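Local structure of aldo-keto reductase family 1, member B4 (Aldose reductase) (Schistosoma japonicum, 4HBK) at residues L69-R74 with R297-F302; I216-N221 with R279-R284; V262-H267 with M314-T319; H269-A274 with F305-S310. The protein probably reduces aldehydes such as aldose sugars to alcohols with NADPH, as an aldose reductase. All coordinates share one frame; numbering follows the deposited sequence.

Contact 1. Residues L69-R74 with R297-F302; sequences LEIGYR and RIEENF
Tyr-73 and Phe-302 lie alongside one another, pointing opposite ways, and close the seam between the first and last barrel helices, 60-71 and 295-302, of the aldo-keto reductase (beta/alpha)8 barrel. Their ring planes lie 34° apart, and CD1 of Phe-302 sits over the centre of one face of the Tyr-73 ring. Phe-302 carries its CG anti to the backbone N (chi1 -168°), which lays the ring against Ile-71 and Gly-72: its CZ lies 3.5 Å from C of Gly-72, and its CD2 3.7 Å from CG2 of Ile-71. Gly-72, with positive phi, follows the end of helix 60-71. Ile-71 crosses Glu-299 at about a right angle, pressing CD1 to within 3.5 Å of Glu-299 CA. At the far end of the tyrosine, a water joins the hydroxyl to Asn-301 ND2, while Tyr-73 OH donates to Ile-298 O at 2.6 Å, in the carbonyl plane and on a lone pair.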
loop_
_atom_site.group_PDB
_atom_site.type_symbol
_atom_site.label_atom_id
_atom_site.label_comp_id
_atom_site.label_asym_id
_atom_site.label_seq_id
_atom_site.Cartn_x
_atom_site.Cartn_y
_atom_site.Cartn_z
ATOM N N LEU A 69 -15.123 -7.446 4.077
ATOM C CA LEU A 69 -16.229 -6.634 3.574
ATOM C C LEU A 69 -17.454 -6.770 4.481
ATOM O O LEU A 69 -18.167 -5.799 4.702
ATOM C CB LEU A 69 -16.576 -6.974 2.115
ATOM C CG LEU A 69 -15.550 -6.679 1.010
ATOM C CD1 LEU A 69 -16.027 -7.204 -0.354
ATOM C CD2 LEU A 69 -15.251 -5.206 0.915
ATOM N N GLU A 70 -17.679 -7.970 5.022
ATOM C CA GLU A 70 -18.761 -8.186 5.992
ATOM C C GLU A 70 -18.559 -7.373 7.265
ATOM O O GLU A 70 -19.507 -6.825 7.822
ATOM C CB GLU A 70 -18.906 -9.675 6.343
ATOM C CG GLU A 70 -19.523 -10.475 5.218
ATOM C CD GLU A 70 -19.383 -11.987 5.364
ATOM O OE1 GLU A 70 -18.634 -12.479 6.248
ATOM O OE2 GLU A 70 -20.045 -12.688 4.570
ATOM N N ILE A 71 -17.318 -7.321 7.726
ATOM C CA ILE A 71 -16.956 -6.554 8.905
ATOM C C ILE A 71 -17.162 -5.038 8.696
ATOM O O ILE A 71 -17.519 -4.321 9.617
ATOM C CB ILE A 71 -15.498 -6.893 9.326
ATOM C CG1 ILE A 71 -15.478 -8.253 10.031
ATOM C CG2 ILE A 71 -14.898 -5.805 10.226
ATOM C CD1 ILE A 71 -14.112 -8.904 10.074
ATOM N N GLY A 72 -16.943 -4.553 7.480
ATOM C CA GLY A 72 -17.124 -3.141 7.212
ATOM C C GLY A 72 -16.039 -2.495 6.359
ATOM O O GLY A 72 -16.223 -1.383 5.896
ATOM N N TYR A 73 -14.913 -3.169 6.152
ATOM C CA TYR A 73 -13.866 -2.641 5.276
ATOM C C TYR A 73 -14.452 -2.248 3.912
ATOM O O TYR A 73 -15.275 -2.984 3.355
ATOM C CB TYR A 73 -12.791 -3.696 5.017
ATOM C CG TYR A 73 -11.869 -4.064 6.171
ATOM C CD1 TYR A 73 -12.305 -4.887 7.208
ATOM C CD2 TYR A 73 -10.532 -3.650 6.175
ATOM C CE1 TYR A 73 -11.453 -5.245 8.241
ATOM C CE2 TYR A 73 -9.665 -4.011 7.203
ATOM C CZ TYR A 73 -10.139 -4.815 8.231
ATOM O OH TYR A 73 -9.295 -5.179 9.251
ATOM N N ARG A 74 -13.999 -1.121 3.358
ATOM C CA ARG A 74 -14.473 -0.653 2.053
ATOM C C ARG A 74 -13.289 -0.298 1.139
ATOM O O ARG A 74 -13.397 0.513 0.218
ATOM C CB ARG A 74 -15.424 0.544 2.220
ATOM C CG ARG A 74 -16.765 0.204 2.911
ATOM C CD ARG A 74 -17.582 -0.771 2.064
ATOM N NE ARG A 74 -18.858 -1.152 2.677
ATOM C CZ ARG A 74 -19.049 -2.251 3.407
ATOM N NH1 ARG A 74 -18.042 -3.090 3.645
ATOM N NH2 ARG A 74 -20.247 -2.510 3.908
ATOM N N ARG A 297 -8.340 -11.485 13.504
ATOM C CA ARG A 297 -7.427 -10.353 13.345
ATOM C C ARG A 297 -8.026 -9.323 12.399
ATOM O O ARG A 297 -7.963 -8.122 12.651
ATOM C CB ARG A 297 -6.066 -10.799 12.817
ATOM C CG ARG A 297 -5.353 -11.798 13.706
ATOM C CD ARG A 297 -5.751 -11.615 15.160
ATOM N NE ARG A 297 -4.642 -11.157 15.989
ATOM C CZ ARG A 297 -3.592 -11.906 16.312
ATOM N NH1 ARG A 297 -3.499 -13.155 15.860
ATOM N NH2 ARG A 297 -2.628 -11.403 17.081
ATOM N N ILE A 298 -8.609 -9.794 11.308
ATOM C CA ILE A 298 -9.268 -8.890 10.384
ATOM C C ILE A 298 -10.288 -8.057 11.141
ATOM O O ILE A 298 -10.356 -6.846 10.962
ATOM C CB ILE A 298 -9.933 -9.637 9.234
ATOM C CG1 ILE A 298 -8.859 -10.378 8.431
ATOM C CG2 ILE A 298 -10.686 -8.663 8.349
ATOM C CD1 ILE A 298 -9.391 -11.381 7.434
ATOM N N GLU A 299 -11.058 -8.699 12.012
ATOM C CA GLU A 299 -12.086 -7.989 12.769
ATOM C C GLU A 299 -11.476 -7.021 13.778
ATOM O O GLU A 299 -11.858 -5.857 13.840
ATOM C CB GLU A 299 -13.026 -8.965 13.478
ATOM C CG GLU A 299 -14.028 -8.269 14.380
ATOM C CD GLU A 299 -15.282 -9.094 14.627
ATOM O OE1 GLU A 299 -16.372 -8.490 14.734
ATOM O OE2 GLU A 299 -15.180 -10.337 14.714
ATOM N N GLU A 300 -10.528 -7.506 14.566
ATOM C CA GLU A 300 -9.840 -6.673 15.543
ATOM C C GLU A 300 -9.237 -5.402 14.913
ATOM O O GLU A 300 -9.408 -4.295 15.430
ATOM C CB GLU A 300 -8.770 -7.503 16.259
ATOM C CG GLU A 300 -7.690 -6.711 16.958
ATOM C CD GLU A 300 -6.652 -7.610 17.652
ATOM O OE1 GLU A 300 -6.865 -8.845 17.751
ATOM O OE2 GLU A 300 -5.619 -7.075 18.106
ATOM N N ASN A 301 -8.550 -5.560 13.788
ATOM C CA ASN A 301 -7.890 -4.425 13.131
ATOM C C ASN A 301 -8.858 -3.296 12.778
ATOM O O ASN A 301 -8.455 -2.136 12.651
ATOM C CB ASN A 301 -7.146 -4.872 11.867
ATOM C CG ASN A 301 -5.918 -5.721 12.173
ATOM O OD1 ASN A 301 -5.447 -5.749 13.304
ATOM N ND2 ASN A 301 -5.391 -6.403 11.158
ATOM N N PHE A 302 -10.135 -3.629 12.623
ATOM C CA PHE A 302 -11.109 -2.646 12.160
ATOM C C PHE A 302 -11.699 -1.824 13.312
ATOM O O PHE A 302 -12.279 -0.768 13.082
ATOM C CB PHE A 302 -12.224 -3.347 11.370
ATOM C CG PHE A 302 -13.125 -2.409 10.594
ATOM C CD1 PHE A 302 -12.677 -1.793 9.430
ATOM C CD2 PHE A 302 -14.431 -2.178 11.007
ATOM C CE1 PHE A 302 -13.507 -0.932 8.709
ATOM C CE2 PHE A 302 -15.273 -1.335 10.290
ATOM C CZ PHE A 302 -14.814 -0.706 9.144
HETATM O O HOH W 1 -6.700 -6.514 8.509
#

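Contact 2. Residues I216-N221 with R279-R284; sequences IEIHAN and RYLLQR
Apolar contact dominates where the chain leaving strand 213-217 of the (beta/alpha)8 barrel packs on the helix outside it: Ile-218 meets Leu-281 in the last turn of helix 273-283 and Arg-284 just after it. CG2 of Ile-218 comes within 3.6 Å of CD2 of Leu-281 as the two side chains cross at a slant, and the other leucine methyl, CD1, rests 3.6 Å from the Ile-218 carbonyl O. The same CG2 also touches Arg-284, lying 3.7 Å from NH1. Aromatic packing comes next: CE2 of the Tyr-280 ring approaches CA of Ala-220 at 3.9 Å, a CG anti to the backbone N (chi1 155°) carrying the ring out from the helix.

Polar bonds run within each segment and outward, none between the two. His-219 points away from the helix, and its NE2 donates in the ring plane to the anti lone pair of Glu-217 OE2 at 2.9 Å; that carboxylate also receives the backbone N-H groups of Gln-326 and Phe-327. Tyr-280 OH pairs with Asn-318 of helix 311-319, and NH2 of Arg-284 with the carbonyl of Pro-223. The two segments therefore meet by van der Waals packing, their polar groups finding partners elsewhere.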
loop_
_atom_site.group_PDB
_atom_site.type_symbol
_atom_site.label_atom_id
_atom_site.label_comp_id
_atom_site.label_asym_id
_atom_site.label_seq_id
_atom_site.Cartn_x
_atom_site.Cartn_y
_atom_site.Cartn_z
ATOM N N ILE A 216 4.354 3.228 1.751
ATOM C CA ILE A 216 5.690 2.940 2.254
ATOM C C ILE A 216 5.548 2.228 3.586
ATOM O O ILE A 216 4.474 2.263 4.193
ATOM C CB ILE A 216 6.486 4.237 2.501
ATOM C CG1 ILE A 216 5.586 5.295 3.172
ATOM C CG2 ILE A 216 7.082 4.757 1.197
ATOM C CD1 ILE A 216 6.300 6.609 3.529
ATOM N N GLU A 217 6.630 1.604 4.049
ATOM C CA GLU A 217 6.644 0.972 5.364
ATOM C C GLU A 217 6.587 2.014 6.468
ATOM O O GLU A 217 7.446 2.896 6.557
ATOM C CB GLU A 217 7.890 0.100 5.539
ATOM C CG GLU A 217 8.140 -0.358 6.976
ATOM C CD GLU A 217 9.405 -1.204 7.096
ATOM O OE1 GLU A 217 10.049 -1.482 6.057
ATOM O OE2 GLU A 217 9.751 -1.592 8.228
ATOM N N ILE A 218 5.566 1.905 7.310
ATOM C CA ILE A 218 5.410 2.807 8.444
ATOM C C ILE A 218 4.784 2.061 9.632
ATOM O O ILE A 218 3.737 1.400 9.504
ATOM C CB ILE A 218 4.535 4.037 8.091
ATOM C CG1 ILE A 218 4.917 4.621 6.732
ATOM C CG2 ILE A 218 4.644 5.115 9.172
ATOM C CD1 ILE A 218 4.003 5.778 6.316
ATOM N N HIS A 219 5.434 2.163 10.785
ATOM C CA HIS A 219 4.905 1.592 12.014
ATOM C C HIS A 219 5.717 2.120 13.190
ATOM O O HIS A 219 6.716 2.828 13.006
ATOM C CB HIS A 219 4.936 0.063 11.964
ATOM C CG HIS A 219 6.263 -0.487 11.562
ATOM N ND1 HIS A 219 7.294 -0.653 12.457
ATOM C CD2 HIS A 219 6.745 -0.862 10.354
ATOM C CE1 HIS A 219 8.351 -1.137 11.824
ATOM N NE2 HIS A 219 8.046 -1.266 10.543
ATOM N N ALA A 220 5.283 1.792 14.400
ATOM C CA ALA A 220 5.882 2.381 15.585
ATOM C C ALA A 220 7.376 2.096 15.691
ATOM O O ALA A 220 8.091 2.850 16.330
ATOM C CB ALA A 220 5.148 1.916 16.840
ATOM N N ASN A 221 7.847 1.019 15.063
ATOM C CA ASN A 221 9.272 0.680 15.101
ATOM C C ASN A 221 10.021 1.213 13.891
ATOM O O ASN A 221 11.228 1.008 13.762
ATOM C CB ASN A 221 9.496 -0.835 15.231
ATOM C CG ASN A 221 9.749 -1.268 16.666
ATOM O OD1 ASN A 221 9.939 -0.436 17.563
ATOM N ND2 ASN A 221 9.771 -2.575 16.888
ATOM N N ARG A 279 -4.064 2.933 15.497
ATOM C CA ARG A 279 -4.571 4.254 15.850
ATOM C C ARG A 279 -3.436 5.265 15.815
ATOM O O ARG A 279 -3.631 6.420 15.436
ATOM C CB ARG A 279 -5.200 4.251 17.238
ATOM C CG ARG A 279 -5.871 5.565 17.604
ATOM C CD ARG A 279 -7.207 5.703 16.893
ATOM N NE ARG A 279 -7.612 7.102 16.846
ATOM C CZ ARG A 279 -8.692 7.554 16.222
ATOM N NH1 ARG A 279 -9.498 6.712 15.578
ATOM N NH2 ARG A 279 -8.965 8.855 16.247
ATOM N N TYR A 280 -2.250 4.811 16.212
ATOM C CA TYR A 280 -1.065 5.642 16.202
ATOM C C TYR A 280 -0.826 6.187 14.790
ATOM O O TYR A 280 -0.570 7.378 14.598
ATOM C CB TYR A 280 0.147 4.829 16.681
ATOM C CG TYR A 280 1.472 5.353 16.168
ATOM C CD1 TYR A 280 2.034 6.502 16.702
ATOM C CD2 TYR A 280 2.154 4.701 15.152
ATOM C CE1 TYR A 280 3.241 6.989 16.239
ATOM C CE2 TYR A 280 3.362 5.180 14.674
ATOM C CZ TYR A 280 3.897 6.332 15.218
ATOM O OH TYR A 280 5.098 6.836 14.762
ATOM N N LEU A 281 -0.917 5.303 13.802
ATOM C CA LEU A 281 -0.690 5.685 12.420
ATOM C C LEU A 281 -1.844 6.530 11.911
ATOM O O LEU A 281 -1.631 7.518 11.198
ATOM C CB LEU A 281 -0.504 4.448 11.539
ATOM C CG LEU A 281 0.713 3.585 11.874
ATOM C CD1 LEU A 281 0.637 2.274 11.119
ATOM C CD2 LEU A 281 2.009 4.321 11.538
ATOM N N LEU A 282 -3.067 6.153 12.276
ATOM C CA LEU A 282 -4.226 6.936 11.847
ATOM C C LEU A 282 -4.147 8.399 12.328
ATOM O O LEU A 282 -4.483 9.333 11.590
ATOM C CB LEU A 282 -5.531 6.273 12.289
ATOM C CG LEU A 282 -5.875 4.949 11.594
ATOM C CD1 LEU A 282 -7.032 4.250 12.302
ATOM C CD2 LEU A 282 -6.217 5.196 10.139
ATOM N N GLN A 283 -3.678 8.599 13.556
ATOM C CA GLN A 283 -3.583 9.952 14.106
ATOM C C GLN A 283 -2.437 10.771 13.491
ATOM O O GLN A 283 -2.389 11.993 13.646
ATOM C CB GLN A 283 -3.545 9.927 15.639
ATOM C CG GLN A 283 -4.874 9.402 16.226
ATOM C CD GLN A 283 -4.982 9.520 17.736
ATOM O OE1 GLN A 283 -5.764 8.814 18.359
ATOM N NE2 GLN A 283 -4.207 10.417 18.325
ATOM N N ARG A 284 -1.538 10.101 12.770
ATOM C CA ARG A 284 -0.560 10.811 11.945
ATOM C C ARG A 284 -1.093 11.097 10.528
ATOM O O ARG A 284 -0.339 11.471 9.628
ATOM C CB ARG A 284 0.772 10.054 11.890
ATOM C CG ARG A 284 1.525 10.012 13.223
ATOM C CD ARG A 284 2.817 9.191 13.115
ATOM N NE ARG A 284 3.652 9.611 11.986
ATOM C CZ ARG A 284 4.569 8.840 11.404
ATOM N NH1 ARG A 284 4.776 7.601 11.844
ATOM N NH2 ARG A 284 5.277 9.307 10.371
#

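Contact 3. Residues V262-H267 with M314-T319; sequences VLEIAH and MHELNT
With CG1 anti to the carbonyl carbon (chi1 -61°) and an extended chain beyond, Ile-265 sends CD1 straight at Leu-317, whose CG is likewise anti to its carbonyl carbon (chi1 -68°). The two side chains meet tip to tip, CD1 of Ile-265 standing 3.9 Å from CG of Leu-317. Val-262, one turn earlier, comes across the leucine at about a right angle and sets CG2 3.7 Å from Leu-317 CD2. Leu-317 is thus touched by two residues spaced i, i+3 on the facing helix. Segments 262-267 and 314-319, parts of helices 260-269 and 311-319, run nearly antiparallel, at 163°, on the outside of the (beta/alpha)8 barrel; Val-262 also leans on Leu-277 of helix 273-283, and Cys-261 touches both Glu-316 and Leu-317. At the solvent side Glu-316 stretches past Ile-265, the two pointing opposite ways, with Glu-316 OE1 3.9 Å from CD1 of Ile-265. OE2 of Glu-316 is 4.2 Å from OE2 of Glu-264, a proximity of like charges that might favour a raised pKa on one of them.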
loop_
_atom_site.group_PDB
_atom_site.type_symbol
_atom_site.label_atom_id
_atom_site.label_comp_id
_atom_site.label_asym_id
_atom_site.label_seq_id
_atom_site.Cartn_x
_atom_site.Cartn_y
_atom_site.Cartn_z
ATOM N N VAL A 262 3.448 -0.036 24.299
ATOM C CA VAL A 262 2.283 -0.431 23.515
ATOM C C VAL A 262 1.236 -1.126 24.389
ATOM O O VAL A 262 0.049 -0.822 24.305
ATOM C CB VAL A 262 2.674 -1.351 22.343
ATOM C CG1 VAL A 262 1.436 -1.915 21.672
ATOM C CG2 VAL A 262 3.526 -0.577 21.328
ATOM N N LEU A 263 1.674 -2.044 25.239
ATOM C CA LEU A 263 0.748 -2.785 26.094
ATOM C C LEU A 263 0.119 -1.884 27.166
ATOM O O LEU A 263 -1.086 -1.940 27.426
ATOM C CB LEU A 263 1.469 -3.982 26.725
ATOM C CG LEU A 263 1.674 -5.170 25.776
ATOM C CD1 LEU A 263 2.681 -6.172 26.324
ATOM C CD2 LEU A 263 0.350 -5.873 25.513
ATOM N N GLU A 264 0.937 -1.033 27.772
ATOM C CA GLU A 264 0.420 -0.073 28.733
ATOM C C GLU A 264 -0.680 0.772 28.117
ATOM O O GLU A 264 -1.759 0.897 28.685
ATOM C CB GLU A 264 1.539 0.823 29.231
ATOM C CG GLU A 264 2.499 0.099 30.137
ATOM C CD GLU A 264 3.755 0.901 30.413
ATOM O OE1 GLU A 264 4.661 0.357 31.082
ATOM O OE2 GLU A 264 3.832 2.068 29.960
ATOM N N ILE A 265 -0.411 1.344 26.946
ATOM C CA ILE A 265 -1.380 2.228 26.297
ATOM C C ILE A 265 -2.655 1.485 25.885
ATOM O O ILE A 265 -3.755 1.998 26.047
ATOM C CB ILE A 265 -0.752 2.971 25.093
ATOM C CG1 ILE A 265 0.420 3.840 25.560
ATOM C CG2 ILE A 265 -1.793 3.802 24.371
ATOM C CD1 ILE A 265 1.283 4.362 24.432
ATOM N N ALA A 266 -2.505 0.277 25.356
ATOM C CA ALA A 266 -3.652 -0.596 25.086
ATOM C C ALA A 266 -4.472 -0.860 26.352
ATOM O O ALA A 266 -5.706 -0.833 26.321
ATOM C CB ALA A 266 -3.178 -1.912 24.489
ATOM N N HIS A 267 -3.794 -1.133 27.464
ATOM C CA HIS A 267 -4.504 -1.391 28.713
ATOM C C HIS A 267 -5.265 -0.162 29.171
ATOM O O HIS A 267 -6.418 -0.256 29.600
ATOM C CB HIS A 267 -3.546 -1.817 29.826
ATOM C CG HIS A 267 -4.233 -2.105 31.124
ATOM N ND1 HIS A 267 -5.150 -3.124 31.272
ATOM C CD2 HIS A 267 -4.154 -1.495 32.334
ATOM C CE1 HIS A 267 -5.601 -3.138 32.515
ATOM N NE2 HIS A 267 -5.010 -2.156 33.179
ATOM N N MET A 314 1.221 9.470 22.055
ATOM C CA MET A 314 1.795 9.533 20.718
ATOM C C MET A 314 3.291 9.719 20.817
ATOM O O MET A 314 4.055 9.012 20.155
ATOM C CB MET A 314 1.163 10.660 19.892
ATOM C CG MET A 314 -0.287 10.385 19.506
ATOM S SD MET A 314 -0.467 9.010 18.338
ATOM C CE MET A 314 0.242 9.760 16.868
ATOM N N HIS A 315 3.710 10.664 21.657
ATOM C CA HIS A 315 5.125 10.975 21.809
ATOM C C HIS A 315 5.908 9.780 22.336
ATOM O O HIS A 315 7.015 9.505 21.870
ATOM C CB HIS A 315 5.317 12.177 22.741
ATOM C CG HIS A 315 6.742 12.616 22.874
ATOM N ND1 HIS A 315 7.494 12.374 24.006
ATOM C CD2 HIS A 315 7.560 13.267 22.012
ATOM C CE1 HIS A 315 8.707 12.869 23.840
ATOM N NE2 HIS A 315 8.777 13.414 22.639
ATOM N N GLU A 316 5.333 9.075 23.308
ATOM C CA GLU A 316 5.989 7.921 23.904
ATOM C C GLU A 316 6.294 6.861 22.857
ATOM O O GLU A 316 7.411 6.355 22.787
ATOM C CB GLU A 316 5.154 7.312 25.032
ATOM C CG GLU A 316 5.873 6.168 25.726
ATOM C CD GLU A 316 5.144 5.631 26.953
ATOM O OE1 GLU A 316 3.894 5.685 27.000
ATOM O OE2 GLU A 316 5.832 5.150 27.877
ATOM N N LEU A 317 5.301 6.529 22.037
ATOM C CA LEU A 317 5.507 5.547 20.975
ATOM C C LEU A 317 6.646 5.974 20.054
ATOM O O LEU A 317 7.494 5.161 19.695
ATOM C CB LEU A 317 4.211 5.309 20.189
ATOM C CG LEU A 317 3.099 4.605 20.985
ATOM C CD1 LEU A 317 1.753 4.689 20.285
ATOM C CD2 LEU A 317 3.471 3.165 21.238
ATOM N N ASN A 318 6.683 7.253 19.692
ATOM C CA ASN A 318 7.775 7.765 18.861
ATOM C C ASN A 318 9.149 7.642 19.518
ATOM O O ASN A 318 10.084 7.135 18.907
ATOM C CB ASN A 318 7.510 9.203 18.417
ATOM C CG ASN A 318 6.481 9.288 17.295
ATOM O OD1 ASN A 318 6.564 8.559 16.299
ATOM N ND2 ASN A 318 5.496 10.173 17.456
ATOM N N THR A 319 9.270 8.076 20.767
ATOM C CA THR A 319 10.571 8.028 21.436
ATOM C C THR A 319 11.067 6.601 21.729
ATOM O O THR A 319 12.277 6.373 21.846
ATOM C CB THR A 319 10.611 8.905 22.712
ATOM O OG1 THR A 319 9.792 8.325 23.732
ATOM C CG2 THR A 319 10.113 10.300 22.410
#

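Contact 4. Residues H269-A274 with F305-S310; sequences HKKTPA and FDFQLS
The backbone of His-269 runs 7.4 Å, CA to CA, from that of Phe-307, just before Lys-270 ends helix 260-269 with a positive phi in a Schellman motif and Thr-272 N-caps helix 273-283. Facing this turn is the loop that joins helices 295-302 and 311-319 on the outside of the (beta/alpha)8 barrel. Phe-307, its CG between the backbone N and the carbonyl carbon (chi1 75°), meets two partners. The His-269 ring crosses it near the CD2 rim with planes 56° apart, CG of the histidine 3.8 Å from CD2 of Phe-307. Over one phenyl face, the aliphatic chain of Lys-271 is laid in a CH-pi contact, CG 3.9 Å from the ring centroid. His-269 also reaches the loop backbone, where its CE1 lies 3.0 Å from Gln-308 O, and its NE2 bonds to Glu-313 in helix 311-319; CD2 of Leu-309 packs obliquely against the same imidazole. Bends at chi2 and chi3 fold the lysine across the phenyl ring and carry its amine on to the carboxylate beyond. That amine also binds the carbonyl of Gln-303, and its salt bridge puts Lys-271 NZ 3.0 Å from Asp-306 OD1, on its syn lone pair.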
loop_
_atom_site.group_PDB
_atom_site.type_symbol
_atom_site.label_atom_id
_atom_site.label_comp_id
_atom_site.label_asym_id
_atom_site.label_seq_id
_atom_site.Cartn_x
_atom_site.Cartn_y
_atom_site.Cartn_z
ATOM N N HIS A 269 -6.503 2.219 27.497
ATOM C CA HIS A 269 -7.667 2.488 26.661
ATOM C C HIS A 269 -8.602 1.284 26.544
ATOM O O HIS A 269 -9.641 1.369 25.894
ATOM C CB HIS A 269 -7.228 2.942 25.265
ATOM C CG HIS A 269 -6.603 4.304 25.239
ATOM N ND1 HIS A 269 -7.348 5.465 25.232
ATOM C CD2 HIS A 269 -5.303 4.688 25.215
ATOM C CE1 HIS A 269 -6.532 6.505 25.203
ATOM N NE2 HIS A 269 -5.289 6.063 25.194
ATOM N N LYS A 270 -8.226 0.166 27.163
ATOM C CA LYS A 270 -9.000 -1.069 27.044
ATOM C C LYS A 270 -9.170 -1.473 25.586
ATOM O O LYS A 270 -10.272 -1.813 25.145
ATOM C CB LYS A 270 -10.369 -0.926 27.718
ATOM C CG LYS A 270 -10.265 -0.804 29.222
ATOM C CD LYS A 270 -11.378 0.045 29.788
ATOM C CE LYS A 270 -10.980 0.585 31.157
ATOM N NZ LYS A 270 -12.077 1.381 31.773
ATOM N N LYS A 271 -8.068 -1.415 24.844
ATOM C CA LYS A 271 -8.039 -1.870 23.464
ATOM C C LYS A 271 -6.880 -2.836 23.357
ATOM O O LYS A 271 -6.098 -2.970 24.295
ATOM C CB LYS A 271 -7.832 -0.694 22.497
ATOM C CG LYS A 271 -8.823 0.458 22.651
ATOM C CD LYS A 271 -10.193 0.115 22.099
ATOM C CE LYS A 271 -10.122 -0.217 20.607
ATOM N NZ LYS A 271 -11.484 -0.350 20.009
ATOM N N THR A 272 -6.767 -3.501 22.213
ATOM C CA THR A 272 -5.659 -4.417 21.969
ATOM C C THR A 272 -4.442 -3.690 21.413
ATOM O O THR A 272 -4.561 -2.601 20.835
ATOM C CB THR A 272 -6.044 -5.500 20.956
ATOM O OG1 THR A 272 -6.116 -4.919 19.646
ATOM C CG2 THR A 272 -7.388 -6.139 21.334
ATOM N N PRO A 273 -3.264 -4.304 21.570
ATOM C CA PRO A 273 -2.017 -3.747 21.059
ATOM C C PRO A 273 -2.092 -3.384 19.567
ATOM O O PRO A 273 -1.677 -2.295 19.195
ATOM C CB PRO A 273 -1.024 -4.885 21.285
ATOM C CG PRO A 273 -1.552 -5.593 22.477
ATOM C CD PRO A 273 -3.044 -5.557 22.315
ATOM N N ALA A 274 -2.602 -4.284 18.731
ATOM C CA ALA A 274 -2.701 -4.006 17.304
ATOM C C ALA A 274 -3.546 -2.766 17.081
ATOM O O ALA A 274 -3.262 -1.952 16.208
ATOM C CB ALA A 274 -3.303 -5.190 16.567
ATOM N N PHE A 305 -11.804 3.055 15.761
ATOM C CA PHE A 305 -12.416 4.365 15.536
ATOM C C PHE A 305 -13.239 4.869 16.712
ATOM O O PHE A 305 -14.076 5.758 16.538
ATOM C CB PHE A 305 -13.295 4.347 14.276
ATOM C CG PHE A 305 -12.536 4.057 13.019
ATOM C CD1 PHE A 305 -11.674 5.001 12.483
ATOM C CD2 PHE A 305 -12.679 2.838 12.372
ATOM C CE1 PHE A 305 -10.971 4.735 11.324
ATOM C CE2 PHE A 305 -11.978 2.562 11.219
ATOM C CZ PHE A 305 -11.119 3.512 10.692
ATOM N N ASP A 306 -13.009 4.317 17.903
ATOM C CA ASP A 306 -13.803 4.718 19.069
ATOM C C ASP A 306 -12.955 5.109 20.276
ATOM O O ASP A 306 -13.394 5.001 21.418
ATOM C CB ASP A 306 -14.786 3.618 19.448
ATOM C CG ASP A 306 -14.090 2.333 19.848
ATOM O OD1 ASP A 306 -12.844 2.258 19.733
ATOM O OD2 ASP A 306 -14.793 1.392 20.271
ATOM N N PHE A 307 -11.741 5.570 20.017
ATOM C CA PHE A 307 -10.879 6.071 21.076
ATOM C C PHE A 307 -9.824 6.966 20.468
ATOM O O PHE A 307 -9.684 7.037 19.245
ATOM C CB PHE A 307 -10.221 4.923 21.858
ATOM C CG PHE A 307 -9.102 4.228 21.123
ATOM C CD1 PHE A 307 -9.359 3.461 19.997
ATOM C CD2 PHE A 307 -7.794 4.306 21.589
ATOM C CE1 PHE A 307 -8.328 2.796 19.331
ATOM C CE2 PHE A 307 -6.755 3.640 20.932
ATOM C CZ PHE A 307 -7.025 2.885 19.802
ATOM N N GLN A 308 -9.078 7.644 21.327
ATOM C CA GLN A 308 -8.068 8.584 20.880
ATOM C C GLN A 308 -6.828 8.465 21.762
ATOM O O GLN A 308 -6.923 8.477 22.993
ATOM C CB GLN A 308 -8.621 10.016 20.918
ATOM C CG GLN A 308 -7.672 11.065 20.330
ATOM C CD GLN A 308 -8.179 11.663 19.025
ATOM O OE1 GLN A 308 -7.551 11.512 17.969
ATOM N NE2 GLN A 308 -9.318 12.356 19.093
ATOM N N LEU A 309 -5.672 8.320 21.130
ATOM C CA LEU A 309 -4.413 8.387 21.844
ATOM C C LEU A 309 -4.126 9.853 22.164
ATOM O O LEU A 309 -4.349 10.736 21.334
ATOM C CB LEU A 309 -3.278 7.796 20.995
ATOM C CG LEU A 309 -3.376 6.308 20.640
ATOM C CD1 LEU A 309 -2.133 5.856 19.868
ATOM C CD2 LEU A 309 -3.548 5.460 21.895
ATOM N N SER A 310 -3.632 10.106 23.369
ATOM C CA SER A 310 -3.269 11.453 23.783
ATOM C C SER A 310 -1.921 11.840 23.190
ATOM O O SER A 310 -1.180 10.984 22.716
ATOM C CB SER A 310 -3.179 11.527 25.302
ATOM O OG SER A 310 -2.052 10.794 25.745
#

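All four contacts belong to the one aldo-keto reductase barrel, and helix 273-283 with its neighbours ties most of them together. Contact 1 closes the longest loop, and contact 2 is nested inside it. Contact 4 sits inside the loop of contact 3, their centres only 10 Å apart; the remaining pairs cross along the chain. Contacts 2 and 4 both use helix 273-283, with Gln-283 OE1 reaching Leu-309 N. Tyr-280 and Asn-318 join contacts 2 and 3, and Glu-300 and Thr-272 join contacts 1 and 4. Contacts 1 and 3, about 23 Å apart between centres, do not touch. Together they join barrel helices 273-283 and 295-302 with the added helices 260-269 and 311-319, away from the predicted catalytic residues.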